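Septation protein imp2 (PDB 5C1F) binds phospholipid membranes through its F-BAR domain, the part described here, and is required for normal septation and medial-ring disassembly in fission yeast. Local coordinates at residues D141-L146 against A181-Y186. Sequence-based numbering, arbitrary orientation.
Sequences DKYHYL and ASSSDY
Tyr-143 lies against Ser-182, Ser-183 and Tyr-186 where helices 69-155 and 162-252 pair; the local axes of 141-146 and 181-186 are 8.8 Å apart at 149°, roughly antiparallel. A small serine suits position 182, for Ser-182 OG meets the backbone of the other helix, 3.2 Å from Tyr-143 CA. It is also near Tyr-143 N, but the angle is too poor for a hydrogen bond. Beyond this backbone contact, the Tyr-143 side chain runs across the partner helix. Its CB sits 3.4 Å from Ser-182 OG, which lies at the edge of the ring, near its plane. With CG anti to the backbone N (chi1 173°), the ring is carried over Ser-183 and Tyr-186, which both lie on the same side of its plane. CD1 meets the backbone of Ser-183, and Tyr-143 CE1 lies 3.5 Å from Ser-183 CB, a short side chain, consistent with the ring lying close to the helix backbone. Across the ring, Tyr-143 CD2 touches Tyr-186 CD2 at 3.3 Å, and CE2 follows more loosely. The two tyrosine side chains cross at about a right angle, while their ring planes are inclined at 43°, an oblique packing. At the tip, OH makes a weak hydrogen bond to Tyr-283 N of the second subunit, and Tyr-186 OH bonds to Tyr-280 N of that subunit. Leu-146, one turn after Tyr-143, adds an apolar branch, its CD1 3.6 Å from Ser-182 CB, and also packs on Ile-179. Tyrosine therefore suits both ring positions: the carbons supply van der Waals contact between the helices, and the hydroxyls bond to backbone nitrogens of the second subunit, weakly for Tyr-143, so the contact probably links helix pairing within one F-BAR subunit to the dimer.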
loop_
_atom_site.group_PDB
_atom_site.type_symbol
_atom_site.label_atom_id
_atom_site.label_comp_id
_atom_site.label_asym_id
_atom_site.label_seq_id
_atom_site.Cartn_x
_atom_site.Cartn_y
_atom_site.Cartn_z
ATOM N N ASP A 141 35.093 34.500 -54.057
ATOM C CA ASP A 141 34.212 35.073 -55.073
ATOM C C ASP A 141 34.770 36.358 -55.674
ATOM O O ASP A 141 34.713 36.545 -56.886
ATOM C CB ASP A 141 32.825 35.346 -54.488
ATOM C CG ASP A 141 32.000 34.088 -54.328
ATOM O OD1 ASP A 141 32.238 33.113 -55.075
ATOM O OD2 ASP A 141 31.107 34.076 -53.457
ATOM N N LYS A 142 35.292 37.246 -54.830
ATOM C CA LYS A 142 35.880 38.494 -55.312
ATOM C C LYS A 142 37.011 38.199 -56.284
ATOM O O LYS A 142 37.078 38.769 -57.375
ATOM C CB LYS A 142 36.399 39.347 -54.151
ATOM C CG LYS A 142 35.314 40.049 -53.357
ATOM C CD LYS A 142 35.918 41.008 -52.344
ATOM C CE LYS A 142 34.849 41.638 -51.467
ATOM N NZ LYS A 142 35.432 42.569 -50.457
ATOM N N TYR A 143 37.889 37.289 -55.882
ATOM C CA TYR A 143 39.032 36.902 -56.697
ATOM C C TYR A 143 38.590 36.177 -57.965
ATOM O O TYR A 143 39.205 36.326 -59.020
ATOM C CB TYR A 143 39.979 36.031 -55.870
ATOM C CG TYR A 143 41.128 35.433 -56.638
ATOM C CD1 TYR A 143 42.148 36.230 -57.135
ATOM C CD2 TYR A 143 41.202 34.064 -56.847
ATOM C CE1 TYR A 143 43.207 35.677 -57.835
ATOM C CE2 TYR A 143 42.256 33.502 -57.539
ATOM C CZ TYR A 143 43.254 34.311 -58.030
ATOM O OH TYR A 143 44.300 33.747 -58.719
ATOM N N HIS A 144 37.517 35.402 -57.852
ATOM C CA HIS A 144 36.964 34.668 -58.985
ATOM C C HIS A 144 36.503 35.608 -60.090
ATOM O O HIS A 144 36.938 35.495 -61.237
ATOM C CB HIS A 144 35.797 33.785 -58.526
ATOM C CG HIS A 144 35.141 33.019 -59.633
ATOM N ND1 HIS A 144 33.806 33.182 -59.963
ATOM C CD2 HIS A 144 35.624 32.088 -60.483
ATOM C CE1 HIS A 144 33.509 32.382 -60.966
ATOM N NE2 HIS A 144 34.585 31.706 -61.306
ATOM N N TYR A 145 35.629 36.543 -59.738
ATOM C CA TYR A 145 34.991 37.393 -60.735
ATOM C C TYR A 145 35.880 38.556 -61.167
ATOM O O TYR A 145 35.589 39.227 -62.156
ATOM C CB TYR A 145 33.642 37.893 -60.208
ATOM C CG TYR A 145 32.591 36.802 -60.206
ATOM C CD1 TYR A 145 32.392 36.003 -59.087
ATOM C CD2 TYR A 145 31.822 36.548 -61.337
ATOM C CE1 TYR A 145 31.442 34.993 -59.086
ATOM C CE2 TYR A 145 30.873 35.541 -61.347
ATOM C CZ TYR A 145 30.687 34.765 -60.219
ATOM O OH TYR A 145 29.744 33.762 -60.227
ATOM N N LEU A 146 36.970 38.784 -60.442
ATOM C CA LEU A 146 37.985 39.725 -60.905
ATOM C C LEU A 146 38.754 39.110 -62.069
ATOM O O LEU A 146 39.011 39.776 -63.072
ATOM C CB LEU A 146 38.943 40.116 -59.779
ATOM C CG LEU A 146 38.478 41.267 -58.884
ATOM C CD1 LEU A 146 39.529 41.589 -57.834
ATOM C CD2 LEU A 146 38.155 42.498 -59.718
ATOM N N ALA A 181 46.109 41.901 -54.609
ATOM C CA ALA A 181 45.567 42.048 -53.261
ATOM C C ALA A 181 44.409 41.078 -53.030
ATOM O O ALA A 181 44.266 40.519 -51.946
ATOM C CB ALA A 181 45.117 43.482 -53.022
ATOM N N SER A 182 43.590 40.885 -54.057
ATOM C CA SER A 182 42.443 39.987 -53.977
ATOM C C SER A 182 42.888 38.541 -53.798
ATOM O O SER A 182 42.280 37.781 -53.045
ATOM C CB SER A 182 41.578 40.117 -55.230
ATOM O OG SER A 182 40.411 39.321 -55.125
ATOM N N SER A 183 43.947 38.169 -54.508
ATOM C CA SER A 183 44.544 36.848 -54.372
ATOM C C SER A 183 45.154 36.696 -52.984
ATOM O O SER A 183 45.094 35.626 -52.378
ATOM C CB SER A 183 45.606 36.625 -55.450
ATOM O OG SER A 183 46.214 35.353 -55.327
ATOM N N SER A 184 45.737 37.785 -52.490
ATOM C CA SER A 184 46.352 37.806 -51.169
ATOM C C SER A 184 45.317 37.589 -50.065
ATOM O O SER A 184 45.509 36.747 -49.186
ATOM C CB SER A 184 47.087 39.129 -50.949
ATOM O OG SER A 184 47.772 39.131 -49.708
ATOM N N ASP A 185 44.225 38.349 -50.114
ATOM C CA ASP A 185 43.170 38.239 -49.109
ATOM C C ASP A 185 42.513 36.867 -49.157
ATOM O O ASP A 185 42.143 36.310 -48.124
ATOM C CB ASP A 185 42.114 39.329 -49.304
ATOM C CG ASP A 185 42.678 40.726 -49.134
ATOM O OD1 ASP A 185 43.752 40.872 -48.510
ATOM O OD2 ASP A 185 42.040 41.681 -49.622
ATOM N N TYR A 186 42.367 36.335 -50.367
ATOM C CA TYR A 186 41.816 34.999 -50.574
ATOM C C TYR A 186 42.690 33.956 -49.873
ATOM O O TYR A 186 42.189 33.135 -49.105
ATOM C CB TYR A 186 41.699 34.713 -52.076
ATOM C CG TYR A 186 41.174 33.344 -52.475
ATOM C CD1 TYR A 186 40.489 32.530 -51.580
ATOM C CD2 TYR A 186 41.372 32.869 -53.762
ATOM C CE1 TYR A 186 40.027 31.281 -51.961
ATOM C CE2 TYR A 186 40.913 31.628 -54.151
ATOM C CZ TYR A 186 40.242 30.838 -53.250
ATOM O OH TYR A 186 39.787 29.603 -53.648
#